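Local structure of salt-tolerant glutaminase (Micrococcus luteus, 3AGD) at residues Tyr71-Val76 against Gln122-Pro127; Ala65-Thr70 against Ala115-Val120; Glu133-Ala138 against Tyr191-Ala196; Val139-Leu144 against Arg223-Ile228; Met173-Gly178 against Asp182-Ile187. The protein probably hydrolyses L-glutamine to L-glutamate and ammonium, and retains its fold in strong salt. All blocks are in the same frame, centred on the assembly; numbering follows the deposited sequence.

Interaction 1. Residues Tyr71-Val76 against Gln122-Pro127; sequences YAAALV and QLLVGP
Ala74 in helix 67-78 and Leu124, at the turn where helix 114-123 gives out, bring their CA atoms to 4.6 Å, and Ala73 and Ala74 face this approach with nothing beyond CB. Leu123 and Leu124 press on the two alanines in different ways. The CB of Leu124 is directed away from the helix, but its chain doubles back: with chi1 at -81° CG lies beside the backbone N, and the CD2 branch returns to the helix. There Leu124 CD2 meets Ala73 CB at 3.8 Å and comes within 4.0 Å of Ala74 N; it also packs on the carbonyl oxygen of Thr70, one turn earlier. The other branch, CD1, turns to helix 131-146 and packs on the carbonyl oxygen of Arg134. Leu123 makes the lighter touch, its CB facing Ala74 CB at 4.3 Å while its side chain also packs on Val83 of helix 80-84. All four side chains are buried and the contact between them is purely apolar. Polar bonds are left to the flanks, where Gly126 O takes a hydrogen bond from Arg134 NH1 and the amide of Gln122 bonds to Gln181 N and Asp182 OD1. The contact joins helix 67-78 to the end of helix 114-123 within the helical part of the glutaminase domain, which shares its fold with the serine beta-lactamases; the side chain of Leu124 is about 8 Å from that of Tyr191, which binds L-glutamate.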
# COMPACT_ATOMS: atom_id res chain seq x y z
N TYR A 71 8.47 -10.28 -16.26
CA TYR A 71 8.78 -10.80 -14.93
C TYR A 71 7.58 -11.60 -14.43
O TYR A 71 7.74 -12.69 -13.88
CB TYR A 71 9.10 -9.63 -13.98
CG TYR A 71 9.52 -10.01 -12.57
CD1 TYR A 71 10.32 -11.14 -12.34
CD2 TYR A 71 9.20 -9.20 -11.49
CE1 TYR A 71 10.78 -11.44 -11.05
CE2 TYR A 71 9.66 -9.49 -10.20
CZ TYR A 71 10.45 -10.61 -9.99
OH TYR A 71 10.92 -10.90 -8.72
N ALA A 72 6.38 -11.08 -14.64
CA ALA A 72 5.17 -11.78 -14.22
C ALA A 72 5.06 -13.12 -14.98
O ALA A 72 4.80 -14.16 -14.39
CB ALA A 72 3.95 -10.92 -14.48
N ALA A 73 5.26 -13.07 -16.29
CA ALA A 73 5.18 -14.27 -17.13
C ALA A 73 6.17 -15.35 -16.65
O ALA A 73 5.84 -16.54 -16.62
CB ALA A 73 5.47 -13.91 -18.58
N ALA A 74 7.37 -14.92 -16.29
CA ALA A 74 8.40 -15.84 -15.81
C ALA A 74 7.95 -16.52 -14.52
O ALA A 74 8.15 -17.73 -14.35
CB ALA A 74 9.70 -15.10 -15.58
N LEU A 75 7.36 -15.74 -13.62
CA LEU A 75 6.89 -16.29 -12.35
C LEU A 75 5.77 -17.29 -12.61
O LEU A 75 5.73 -18.38 -12.03
CB LEU A 75 6.40 -15.14 -11.44
CG LEU A 75 7.51 -14.21 -10.95
CD1 LEU A 75 6.94 -12.87 -10.49
CD2 LEU A 75 8.27 -14.89 -9.82
N VAL A 76 4.86 -16.92 -13.50
CA VAL A 76 3.75 -17.80 -13.86
C VAL A 76 4.28 -19.08 -14.50
O VAL A 76 3.87 -20.18 -14.16
CB VAL A 76 2.81 -17.13 -14.88
CG1 VAL A 76 1.86 -18.17 -15.48
CG2 VAL A 76 2.01 -16.04 -14.20
N GLN A 122 15.32 -14.98 -20.23
CA GLN A 122 15.91 -16.31 -20.34
C GLN A 122 15.07 -17.38 -19.64
O GLN A 122 15.18 -18.56 -19.97
CB GLN A 122 17.33 -16.29 -19.75
CG GLN A 122 17.94 -17.67 -19.43
CD GLN A 122 18.56 -18.36 -20.64
OE1 GLN A 122 19.71 -18.12 -20.99
NE2 GLN A 122 17.78 -19.22 -21.29
N LEU A 123 14.23 -16.97 -18.70
CA LEU A 123 13.39 -17.90 -17.94
C LEU A 123 11.98 -18.07 -18.48
O LEU A 123 11.29 -19.03 -18.14
CB LEU A 123 13.25 -17.42 -16.49
CG LEU A 123 14.45 -17.42 -15.54
CD1 LEU A 123 14.21 -16.39 -14.43
CD2 LEU A 123 14.66 -18.82 -14.97
N LEU A 124 11.57 -17.14 -19.33
CA LEU A 124 10.21 -17.08 -19.88
C LEU A 124 9.27 -18.27 -20.06
O LEU A 124 8.18 -18.27 -19.49
CB LEU A 124 10.23 -16.26 -21.17
CG LEU A 124 10.20 -14.77 -20.80
CD1 LEU A 124 10.15 -13.90 -22.04
CD2 LEU A 124 8.98 -14.52 -19.91
N VAL A 125 9.63 -19.29 -20.83
CA VAL A 125 8.70 -20.40 -21.03
C VAL A 125 9.05 -21.67 -20.27
O VAL A 125 8.18 -22.29 -19.65
CB VAL A 125 8.60 -20.73 -22.54
CG1 VAL A 125 7.70 -21.94 -22.76
CG2 VAL A 125 8.06 -19.53 -23.28
N GLY A 126 10.32 -22.06 -20.32
CA GLY A 126 10.76 -23.26 -19.64
C GLY A 126 12.25 -23.44 -19.88
O GLY A 126 12.85 -22.65 -20.60
N PRO A 127 12.86 -24.48 -19.30
CA PRO A 127 14.28 -24.79 -19.44
C PRO A 127 14.78 -24.97 -20.87
O PRO A 127 15.87 -24.52 -21.21
CB PRO A 127 14.44 -26.09 -18.64
CG PRO A 127 13.32 -26.03 -17.65
CD PRO A 127 12.19 -25.50 -18.48

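Interaction 2. Residues Ala65-Thr70 against Ala115-Val120; sequences ASKPFT and AGALAV
Lys67 lays its aliphatic chain across the methyl of Ala117, while one turn further on Thr70 meets Val120. The lysine leaves its helix with chi1 at -65°, CG beside the backbone N, and runs fully extended from there, so that a whole row of methylenes passes the methyl: Lys67 CG, CD and CE lie 3.9, 4.0 and 3.7 Å from Ala117 CB. Held straight in this way, the chain delivers NZ to Asn114 OD1 and Met112 O, and to a weak bond with Ser64 OG. The ring of Tyr191 packs against both Lys67 and Ala117.

Thr70 holds OG1 between its backbone N and carbonyl carbon (chi1 46°), directed at once back along its own helix and out to helix 114-123. Inward, the carbonyls of Ser66 and Lys67 are weak alternatives for its proton. Outward, a water sits 2.7 Å from Thr70 OG1 and donates to Ala117 O at 2.8 Å, making a polar bridge between the helices. The side chains of Thr70 and Val120 cross obliquely. Val120 CG1, anti to the backbone N at chi1 162°, is the branch that touches, 3.5 Å from Thr70 O and 3.7 Å from Thr70 OG1. All four residues are buried. Ser64, three residues before Lys67 at the start of the helix, fits the SxxK pattern of the serine beta-lactamase and penicillin-binding protein superfamily; with Asn114 and Tyr191, residues that bind L-glutamate, around the lysine, the contact lies beside the substrate site and probably forms part of its wall.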
# COMPACT_ATOMS: atom_id res chain seq x y z
N ALA A 65 9.41 -0.49 -19.70
CA ALA A 65 8.12 -0.67 -19.05
C ALA A 65 7.59 -2.06 -19.37
O ALA A 65 6.49 -2.44 -18.96
CB ALA A 65 7.13 0.40 -19.50
N SER A 66 8.38 -2.83 -20.11
CA SER A 66 8.02 -4.20 -20.47
C SER A 66 8.46 -5.13 -19.35
O SER A 66 7.90 -6.20 -19.15
CB SER A 66 8.74 -4.61 -21.75
OG SER A 66 10.13 -4.78 -21.50
N LYS A 67 9.49 -4.71 -18.63
CA LYS A 67 10.08 -5.50 -17.55
C LYS A 67 9.13 -6.10 -16.51
O LYS A 67 9.24 -7.28 -16.18
CB LYS A 67 11.18 -4.69 -16.88
CG LYS A 67 12.36 -4.41 -17.83
CD LYS A 67 13.38 -3.49 -17.20
CE LYS A 67 14.58 -3.30 -18.12
NZ LYS A 67 15.56 -2.36 -17.52
N PRO A 68 8.19 -5.30 -15.98
CA PRO A 68 7.30 -5.90 -14.99
C PRO A 68 6.42 -7.01 -15.55
O PRO A 68 6.06 -7.95 -14.84
CB PRO A 68 6.50 -4.71 -14.46
CG PRO A 68 6.58 -3.71 -15.56
CD PRO A 68 7.98 -3.84 -16.06
N PHE A 69 6.10 -6.92 -16.83
CA PHE A 69 5.24 -7.91 -17.46
C PHE A 69 5.93 -9.22 -17.80
O PHE A 69 5.36 -10.29 -17.61
CB PHE A 69 4.56 -7.28 -18.68
CG PHE A 69 3.83 -6.01 -18.34
CD1 PHE A 69 4.25 -4.78 -18.84
CD2 PHE A 69 2.76 -6.04 -17.45
CE1 PHE A 69 3.63 -3.60 -18.45
CE2 PHE A 69 2.13 -4.86 -17.05
CZ PHE A 69 2.57 -3.63 -17.55
N THR A 70 7.16 -9.16 -18.30
CA THR A 70 7.88 -10.39 -18.61
C THR A 70 8.22 -11.08 -17.29
O THR A 70 8.25 -12.31 -17.21
CB THR A 70 9.18 -10.11 -19.40
OG1 THR A 70 9.90 -9.04 -18.78
CG2 THR A 70 8.87 -9.75 -20.84
N ALA A 115 20.26 -6.18 -16.42
CA ALA A 115 20.82 -7.49 -16.07
C ALA A 115 19.75 -8.45 -15.56
O ALA A 115 19.72 -9.62 -15.93
CB ALA A 115 21.92 -7.32 -15.03
N GLY A 116 18.87 -7.96 -14.70
CA GLY A 116 17.82 -8.82 -14.18
C GLY A 116 16.76 -9.07 -15.24
O GLY A 116 16.12 -10.13 -15.26
N ALA A 117 16.57 -8.10 -16.13
CA ALA A 117 15.58 -8.22 -17.20
C ALA A 117 16.02 -9.26 -18.23
O ALA A 117 15.18 -9.94 -18.83
CB ALA A 117 15.36 -6.86 -17.87
N LEU A 118 17.33 -9.38 -18.42
CA LEU A 118 17.88 -10.36 -19.35
C LEU A 118 17.70 -11.74 -18.72
O LEU A 118 17.38 -12.71 -19.41
CB LEU A 118 19.37 -10.08 -19.59
CG LEU A 118 19.71 -8.81 -20.38
CD1 LEU A 118 21.19 -8.47 -20.22
CD2 LEU A 118 19.36 -9.00 -21.86
N ALA A 119 17.89 -11.82 -17.41
CA ALA A 119 17.73 -13.08 -16.69
C ALA A 119 16.28 -13.53 -16.76
O ALA A 119 16.00 -14.72 -16.88
CB ALA A 119 18.17 -12.92 -15.23
N VAL A 120 15.36 -12.57 -16.69
CA VAL A 120 13.93 -12.85 -16.75
C VAL A 120 13.52 -13.39 -18.13
O VAL A 120 12.78 -14.36 -18.23
CB VAL A 120 13.10 -11.58 -16.46
CG1 VAL A 120 11.66 -11.76 -16.95
CG2 VAL A 120 13.11 -11.28 -14.96
O HOH W 1 12.59 -8.77 -18.79

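Interaction 3. Residues Glu133-Ala138 against Tyr191-Ala196; sequences ERLDRA and YVAQCA
Gln194 NE2 bonds to Ser66 OG, and this hydroxyl is shared with Gln63 O, so a buried serine is gripped both by the glutamine amide and by a backbone carbonyl. The glutamine reaches it on a long, extended chain, CG anti to its backbone N (chi1 159°) and CD anti to CA; the other amide atom, OE1, packs on the CG2 methyl of Thr70. The root of the same side chain makes the contact with helix 131-146, Gln194 CB meeting Ala138 CB at 4.5 Å, where the CA atoms of the two residues are 6.3 Å apart. One turn earlier in helix 131-146, and at the residue just before Gln194, the packing is closer. Leu135 approaches Ala193 with its forked end, and CG, CD1 and CD2 gather round Ala193 CB, the nearest being Leu135 CD1 at 3.8 Å. A chi1 of -148° brings this fork nearer to Ala193 than the direction of the leucine CB would suggest. Tyr191 and Cys195, which bind L-glutamate, belong to the same helix, and Cys195 SG lies 3.5 Å above the Tyr191 ring, toward its rim. The two helices are hemmed in by others: Ala138 and Gln194 both rest on Thr70 of helix 67-78, Gln194 also touches His121 of helix 114-123, and Leu135 and Val192 pack on helix 154-161 through Trp154 and Tyr157.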
# COMPACT_ATOMS: atom_id res chain seq x y z
N GLU A 133 9.94 -19.01 -29.09
CA GLU A 133 8.90 -19.25 -28.10
C GLU A 133 8.99 -18.22 -26.98
O GLU A 133 7.98 -17.77 -26.45
CB GLU A 133 9.02 -20.65 -27.50
CG GLU A 133 8.90 -21.79 -28.49
CD GLU A 133 9.00 -23.15 -27.81
OE1 GLU A 133 7.95 -23.77 -27.56
OE2 GLU A 133 10.12 -23.58 -27.51
N ARG A 134 10.21 -17.86 -26.61
CA ARG A 134 10.39 -16.88 -25.54
C ARG A 134 9.90 -15.50 -25.97
O ARG A 134 9.25 -14.80 -25.19
CB ARG A 134 11.86 -16.81 -25.11
CG ARG A 134 12.38 -18.09 -24.45
CD ARG A 134 13.36 -17.73 -23.33
NE ARG A 134 14.38 -18.75 -23.08
CZ ARG A 134 14.14 -19.99 -22.66
NH1 ARG A 134 12.90 -20.40 -22.45
NH2 ARG A 134 15.15 -20.82 -22.44
N LEU A 135 10.18 -15.11 -27.21
CA LEU A 135 9.72 -13.81 -27.70
C LEU A 135 8.20 -13.84 -27.76
O LEU A 135 7.54 -12.90 -27.31
CB LEU A 135 10.29 -13.50 -29.08
CG LEU A 135 10.56 -12.02 -29.39
CD1 LEU A 135 10.71 -11.84 -30.88
CD2 LEU A 135 9.43 -11.14 -28.87
N ASP A 136 7.64 -14.90 -28.33
CA ASP A 136 6.19 -15.02 -28.42
C ASP A 136 5.57 -14.88 -27.04
O ASP A 136 4.54 -14.23 -26.87
CB ASP A 136 5.76 -16.36 -29.03
CG ASP A 136 6.03 -16.46 -30.53
OD1 ASP A 136 6.19 -15.41 -31.18
OD2 ASP A 136 6.07 -17.59 -31.05
N ARG A 137 6.19 -15.48 -26.03
CA ARG A 137 5.68 -15.42 -24.67
C ARG A 137 5.70 -13.99 -24.12
O ARG A 137 4.74 -13.55 -23.47
CB ARG A 137 6.48 -16.35 -23.76
CG ARG A 137 6.02 -16.37 -22.30
CD ARG A 137 4.54 -16.69 -22.17
NE ARG A 137 4.14 -16.87 -20.78
CZ ARG A 137 2.95 -16.52 -20.30
NH1 ARG A 137 2.67 -16.72 -19.02
NH2 ARG A 137 2.06 -15.94 -21.09
N ALA A 138 6.77 -13.25 -24.39
CA ALA A 138 6.88 -11.88 -23.92
C ALA A 138 5.79 -11.03 -24.59
O ALA A 138 5.09 -10.26 -23.93
CB ALA A 138 8.26 -11.31 -24.24
N TYR A 191 15.38 -9.67 -25.55
CA TYR A 191 15.10 -8.54 -24.67
C TYR A 191 14.89 -7.26 -25.48
O TYR A 191 14.01 -6.45 -25.17
CB TYR A 191 16.25 -8.36 -23.68
CG TYR A 191 16.19 -7.06 -22.91
CD1 TYR A 191 15.22 -6.84 -21.94
CD2 TYR A 191 17.10 -6.03 -23.17
CE1 TYR A 191 15.14 -5.64 -21.25
CE2 TYR A 191 17.04 -4.82 -22.49
CZ TYR A 191 16.05 -4.63 -21.53
OH TYR A 191 15.96 -3.42 -20.89
N VAL A 192 15.69 -7.07 -26.52
CA VAL A 192 15.55 -5.88 -27.35
C VAL A 192 14.21 -5.90 -28.08
O VAL A 192 13.54 -4.87 -28.19
CB VAL A 192 16.69 -5.76 -28.38
CG1 VAL A 192 16.43 -4.59 -29.32
CG2 VAL A 192 18.02 -5.54 -27.65
N ALA A 193 13.81 -7.07 -28.56
CA ALA A 193 12.55 -7.23 -29.27
C ALA A 193 11.40 -6.95 -28.31
O ALA A 193 10.40 -6.33 -28.66
CB ALA A 193 12.44 -8.63 -29.83
N GLN A 194 11.57 -7.42 -27.09
CA GLN A 194 10.59 -7.24 -26.02
C GLN A 194 10.36 -5.75 -25.79
O GLN A 194 9.23 -5.30 -25.61
CB GLN A 194 11.13 -7.92 -24.76
CG GLN A 194 10.55 -7.46 -23.44
CD GLN A 194 11.37 -8.01 -22.27
OE1 GLN A 194 11.83 -9.15 -22.31
NE2 GLN A 194 11.54 -7.20 -21.23
N CYS A 195 11.45 -4.99 -25.81
CA CYS A 195 11.40 -3.54 -25.59
C CYS A 195 10.82 -2.79 -26.79
O CYS A 195 10.36 -1.66 -26.65
CB CYS A 195 12.81 -3.00 -25.32
SG CYS A 195 13.50 -3.46 -23.72
N ALA A 196 10.87 -3.43 -27.96
CA ALA A 196 10.36 -2.82 -29.18
C ALA A 196 8.87 -3.06 -29.38
O ALA A 196 8.32 -2.70 -30.42
CB ALA A 196 11.14 -3.35 -30.39

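Interaction 4. Residues Val139-Leu144 against Arg223-Ile228; sequences VEIMSL and RMLPSI
Ile141 and Leu225 form the enclosed half of this contact, Leu144 and Met224 its outer half. In the buried half the side chains meet at about a right angle, Ile141 CD1 against Leu225 CD2 at 4.1 Å. Ile141 sends CG1 out anti to its backbone N (chi1 -170°), which carries CD1 over to the leucine. The pair is not tight by itself; other side chains close it in, Val76 packing on the CD2 branch of Leu225 and Ala72 on its CD1 branch.

Toward solvent the contact depends on a single methyl. Met224 is bent at chi2 and chi3 (-51° and -75°), so the thioether curls and sets Met224 CE against the end of segment 139-144, 3.9 Å from Leu144 CB and 3.4 Å from Leu144 O. Leu144 is itself exposed, and the backbones stay well apart here, the CA atoms of Leu144 and Met224 being 7.5 Å from each other.

Each segment also holds its own shape. Arg223 NH1 donates to Leu225 O at 2.9 Å, nearly along the C=O axis and in the guanidinium plane, and bonds to Gly214 O as well. On the helix, Val139 O takes Ser143 OG at 2.8 Å on one face and Ser143 N on the other. Segment 223-228 thus bridges several elements: Leu225 packs on Ile141 of helix 131-146, on Ala72 and Val76 of helix 67-78 and on Leu211 of helix 201-212, its backbone and that of Met224 bond to Gly215, and at the start of helix 227-240 Ile228 packs on Arg303 of the second subunit.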
# COMPACT_ATOMS: atom_id res chain seq x y z
N VAL A 139 5.65 -11.18 -25.90
CA VAL A 139 4.65 -10.42 -26.64
C VAL A 139 3.25 -10.80 -26.16
O VAL A 139 2.38 -9.94 -26.04
CB VAL A 139 4.76 -10.69 -28.15
CG1 VAL A 139 3.58 -10.05 -28.89
CG2 VAL A 139 6.07 -10.12 -28.68
N GLU A 140 3.05 -12.08 -25.87
CA GLU A 140 1.76 -12.57 -25.41
C GLU A 140 1.33 -12.01 -24.06
O GLU A 140 0.21 -11.51 -23.91
CB GLU A 140 1.76 -14.10 -25.33
CG GLU A 140 0.47 -14.65 -24.74
CD GLU A 140 0.57 -16.13 -24.37
OE1 GLU A 140 1.58 -16.53 -23.76
OE2 GLU A 140 -0.38 -16.88 -24.68
N ILE A 141 2.20 -12.09 -23.06
CA ILE A 141 1.83 -11.61 -21.73
C ILE A 141 1.40 -10.14 -21.78
O ILE A 141 0.41 -9.76 -21.17
CB ILE A 141 2.98 -11.79 -20.71
CG1 ILE A 141 2.46 -11.49 -19.30
CG2 ILE A 141 4.15 -10.88 -21.06
CD1 ILE A 141 1.31 -12.39 -18.84
N MET A 142 2.14 -9.32 -22.53
CA MET A 142 1.79 -7.92 -22.64
C MET A 142 0.48 -7.75 -23.40
O MET A 142 -0.33 -6.88 -23.08
CB MET A 142 2.92 -7.14 -23.33
CG MET A 142 4.19 -7.07 -22.51
SD MET A 142 5.46 -5.96 -23.16
CE MET A 142 6.42 -7.10 -24.16
N SER A 143 0.27 -8.60 -24.40
CA SER A 143 -0.95 -8.56 -25.21
C SER A 143 -2.17 -8.96 -24.40
O SER A 143 -3.23 -8.34 -24.49
CB SER A 143 -0.82 -9.48 -26.42
OG SER A 143 0.14 -8.98 -27.33
N LEU A 144 -2.02 -10.01 -23.59
CA LEU A 144 -3.12 -10.48 -22.76
C LEU A 144 -3.58 -9.43 -21.76
O LEU A 144 -4.78 -9.26 -21.53
CB LEU A 144 -2.71 -11.76 -22.03
CG LEU A 144 -2.57 -13.02 -22.90
CD1 LEU A 144 -1.98 -14.16 -22.08
CD2 LEU A 144 -3.94 -13.41 -23.45
N ARG A 223 -9.38 -13.20 -14.34
CA ARG A 223 -8.08 -13.16 -13.68
C ARG A 223 -6.99 -13.50 -14.69
O ARG A 223 -7.00 -14.58 -15.28
CB ARG A 223 -8.03 -14.15 -12.50
CG ARG A 223 -6.64 -14.23 -11.84
CD ARG A 223 -6.68 -14.96 -10.50
NE ARG A 223 -7.46 -14.22 -9.51
CZ ARG A 223 -7.07 -13.08 -8.95
NH1 ARG A 223 -5.90 -12.53 -9.27
NH2 ARG A 223 -7.85 -12.48 -8.06
N MET A 224 -6.07 -12.57 -14.88
CA MET A 224 -4.97 -12.75 -15.82
C MET A 224 -3.72 -13.27 -15.13
O MET A 224 -2.90 -13.94 -15.75
CB MET A 224 -4.63 -11.42 -16.50
CG MET A 224 -5.83 -10.71 -17.11
SD MET A 224 -6.78 -11.80 -18.18
CE MET A 224 -5.73 -11.87 -19.63
N LEU A 225 -3.57 -12.95 -13.85
CA LEU A 225 -2.41 -13.37 -13.08
C LEU A 225 -2.75 -13.71 -11.63
O LEU A 225 -3.68 -13.14 -11.06
CB LEU A 225 -1.35 -12.26 -13.05
CG LEU A 225 -0.69 -11.74 -14.33
CD1 LEU A 225 0.05 -10.44 -14.01
CD2 LEU A 225 0.27 -12.78 -14.89
N PRO A 226 -2.01 -14.65 -11.03
CA PRO A 226 -2.29 -15.00 -9.64
C PRO A 226 -2.01 -13.71 -8.86
O PRO A 226 -1.07 -12.98 -9.19
CB PRO A 226 -1.25 -16.08 -9.34
CG PRO A 226 -1.06 -16.75 -10.69
CD PRO A 226 -1.01 -15.56 -11.62
N SER A 227 -2.82 -13.41 -7.85
CA SER A 227 -2.61 -12.19 -7.08
C SER A 227 -1.21 -12.15 -6.49
O SER A 227 -0.57 -11.10 -6.46
CB SER A 227 -3.64 -12.09 -5.95
OG SER A 227 -3.46 -13.15 -5.03
N ILE A 228 -0.72 -13.30 -6.02
CA ILE A 228 0.61 -13.36 -5.42
C ILE A 228 1.70 -12.94 -6.42
O ILE A 228 2.73 -12.39 -6.02
CB ILE A 228 0.91 -14.77 -4.86
CG1 ILE A 228 2.18 -14.73 -4.02
CG2 ILE A 228 1.04 -15.78 -6.00
CD1 ILE A 228 2.54 -16.07 -3.40

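Interaction 5. Residues Met173-Gly178 against Asp182-Ile187; sequences MLRSYG and DSAEEI
Arg175 lies across the entry to the next helix, its chain running past the Asp182 carbonyl and the Ala184 amide. CG sits beside the backbone N at chi1 -85° and the chain continues straight to CD, which sets Arg175 CD 3.3 Å and Arg175 CG 3.6 Å from Asp182 O. A bend at chi3 (53°) then curls the guanidinium back on the same oxygen and adds Arg175 NH1, 2.9 Å from Asp182 O. This last is a weak hydrogen bond, with an angle of 145° at the hydrogen, and the oxygen stands at the edge of the guanidinium, near its plane. Arg175 CD also lies 3.6 Å from Ala184 N, at the start of helix 184-195.

The carboxylate of Asp182 takes the other direction. Its CB points away from Arg175, Asp182 OD2 is 6.7 Å from Arg175 NH1, and OD1 accepts from Gln122 NE2, with a long, weak ion pair to Arg134 NH2. The arginine is therefore held by a backbone oxygen and by packing, with the opposite charge lying well apart. Ala184 is the buried side of the contact, covered by Ala171 and His172 of helix 165-176.

Both helix ends have recognisable stops. Gly178, with positive phi, is the C' residue of a Schellman motif closing helix 165-176, and Gly178 N bonds to Arg175 O at 2.8 Å. Ser183 is the N-cap of helix 184-195, Ser183 OG accepting from Glu186 N at 3.1 Å. Together they make the short connection between helix 165-176 and helix 184-195, a Schellman C-terminal end followed by a serine N-cap.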
# COMPACT_ATOMS: atom_id res chain seq x y z
N MET A 173 28.48 -11.43 -18.96
CA MET A 173 28.83 -11.56 -17.55
C MET A 173 27.87 -12.52 -16.86
O MET A 173 28.28 -13.35 -16.05
CB MET A 173 28.80 -10.20 -16.86
CG MET A 173 29.40 -10.21 -15.45
SD MET A 173 31.19 -10.55 -15.44
CE MET A 173 31.83 -8.92 -15.78
N LEU A 174 26.59 -12.41 -17.18
CA LEU A 174 25.59 -13.28 -16.56
C LEU A 174 25.83 -14.75 -16.92
O LEU A 174 25.65 -15.63 -16.07
CB LEU A 174 24.18 -12.85 -16.96
CG LEU A 174 23.73 -11.48 -16.42
CD1 LEU A 174 22.38 -11.11 -17.03
CD2 LEU A 174 23.62 -11.53 -14.90
N ARG A 175 26.23 -15.03 -18.16
CA ARG A 175 26.51 -16.41 -18.57
C ARG A 175 27.69 -16.90 -17.74
O ARG A 175 27.71 -18.04 -17.26
CB ARG A 175 26.90 -16.48 -20.05
CG ARG A 175 25.74 -16.56 -21.03
CD ARG A 175 26.22 -16.43 -22.47
NE ARG A 175 27.28 -17.38 -22.79
CZ ARG A 175 27.09 -18.68 -22.98
NH1 ARG A 175 25.87 -19.20 -22.89
NH2 ARG A 175 28.13 -19.47 -23.24
N SER A 176 28.68 -16.02 -17.58
CA SER A 176 29.89 -16.29 -16.82
C SER A 176 29.58 -16.82 -15.42
O SER A 176 30.31 -17.65 -14.89
CB SER A 176 30.71 -15.00 -16.71
OG SER A 176 31.88 -15.20 -15.97
N TYR A 177 28.49 -16.35 -14.83
CA TYR A 177 28.10 -16.78 -13.49
C TYR A 177 26.94 -17.78 -13.49
O TYR A 177 26.32 -18.00 -12.45
CB TYR A 177 27.72 -15.58 -12.62
CG TYR A 177 28.89 -14.77 -12.13
CD1 TYR A 177 29.55 -13.88 -12.98
CD2 TYR A 177 29.37 -14.91 -10.83
CE1 TYR A 177 30.64 -13.15 -12.55
CE2 TYR A 177 30.47 -14.18 -10.38
CZ TYR A 177 31.10 -13.30 -11.24
OH TYR A 177 32.18 -12.57 -10.81
N GLY A 178 26.65 -18.37 -14.65
CA GLY A 178 25.58 -19.35 -14.75
C GLY A 178 24.16 -18.83 -14.68
O GLY A 178 23.22 -19.61 -14.53
N ASP A 182 21.81 -19.78 -22.62
CA ASP A 182 21.95 -19.57 -24.05
C ASP A 182 22.92 -18.43 -24.35
O ASP A 182 23.39 -17.77 -23.43
CB ASP A 182 20.58 -19.32 -24.67
CG ASP A 182 19.65 -20.51 -24.49
OD1 ASP A 182 18.59 -20.36 -23.86
OD2 ASP A 182 20.00 -21.61 -24.98
N SER A 183 23.23 -18.21 -25.62
CA SER A 183 24.19 -17.17 -25.98
C SER A 183 23.75 -15.78 -25.59
O SER A 183 22.56 -15.49 -25.48
CB SER A 183 24.49 -17.20 -27.48
OG SER A 183 23.38 -16.76 -28.22
N ALA A 184 24.74 -14.91 -25.38
CA ALA A 184 24.49 -13.52 -25.01
C ALA A 184 23.68 -12.86 -26.12
O ALA A 184 22.74 -12.10 -25.86
CB ALA A 184 25.82 -12.80 -24.82
N GLU A 185 24.04 -13.17 -27.36
CA GLU A 185 23.37 -12.62 -28.52
C GLU A 185 21.88 -12.98 -28.58
O GLU A 185 21.04 -12.14 -28.91
CB GLU A 185 24.08 -13.10 -29.79
CG GLU A 185 23.46 -12.60 -31.08
CD GLU A 185 23.63 -11.10 -31.26
OE1 GLU A 185 23.06 -10.56 -32.24
OE2 GLU A 185 24.33 -10.47 -30.44
N GLU A 186 21.56 -14.23 -28.25
CA GLU A 186 20.17 -14.71 -28.27
C GLU A 186 19.30 -14.08 -27.19
O GLU A 186 18.13 -13.77 -27.41
CB GLU A 186 20.14 -16.23 -28.12
CG GLU A 186 18.74 -16.84 -28.20
CD GLU A 186 18.74 -18.34 -27.94
OE1 GLU A 186 19.65 -19.03 -28.45
OE2 GLU A 186 17.84 -18.83 -27.23
N ILE A 187 19.87 -13.90 -26.00
CA ILE A 187 19.11 -13.31 -24.91
C ILE A 187 18.95 -11.81 -25.11
O ILE A 187 17.89 -11.26 -24.82
CB ILE A 187 19.79 -13.60 -23.56
CG1 ILE A 187 19.81 -15.12 -23.32
CG2 ILE A 187 19.04 -12.91 -22.43
CD1 ILE A 187 18.41 -15.76 -23.38

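Interactions 1 and 2 join the same two helices, 67-78 and 114-123, and touch where Leu124 meets Thr70 and Val120 meets Tyr71 and Ala74; both are buried, but interaction 1 is wholly apolar while interaction 2, beside the substrate site, carries a water and a lysine. Interaction 3 borders the same site from helix 184-195 and is tied to interaction 2 through Ser66 and Gln194. It shares helix 131-146 with interaction 4, which runs from a buried leucine out to an exposed edge; its segment 223-228 reaches the second subunit through Ile228. Interaction 5 is peripheral, and the one contact with a direct hydrogen bond between its segments; Asp182 links it to Gln122 of interaction 1.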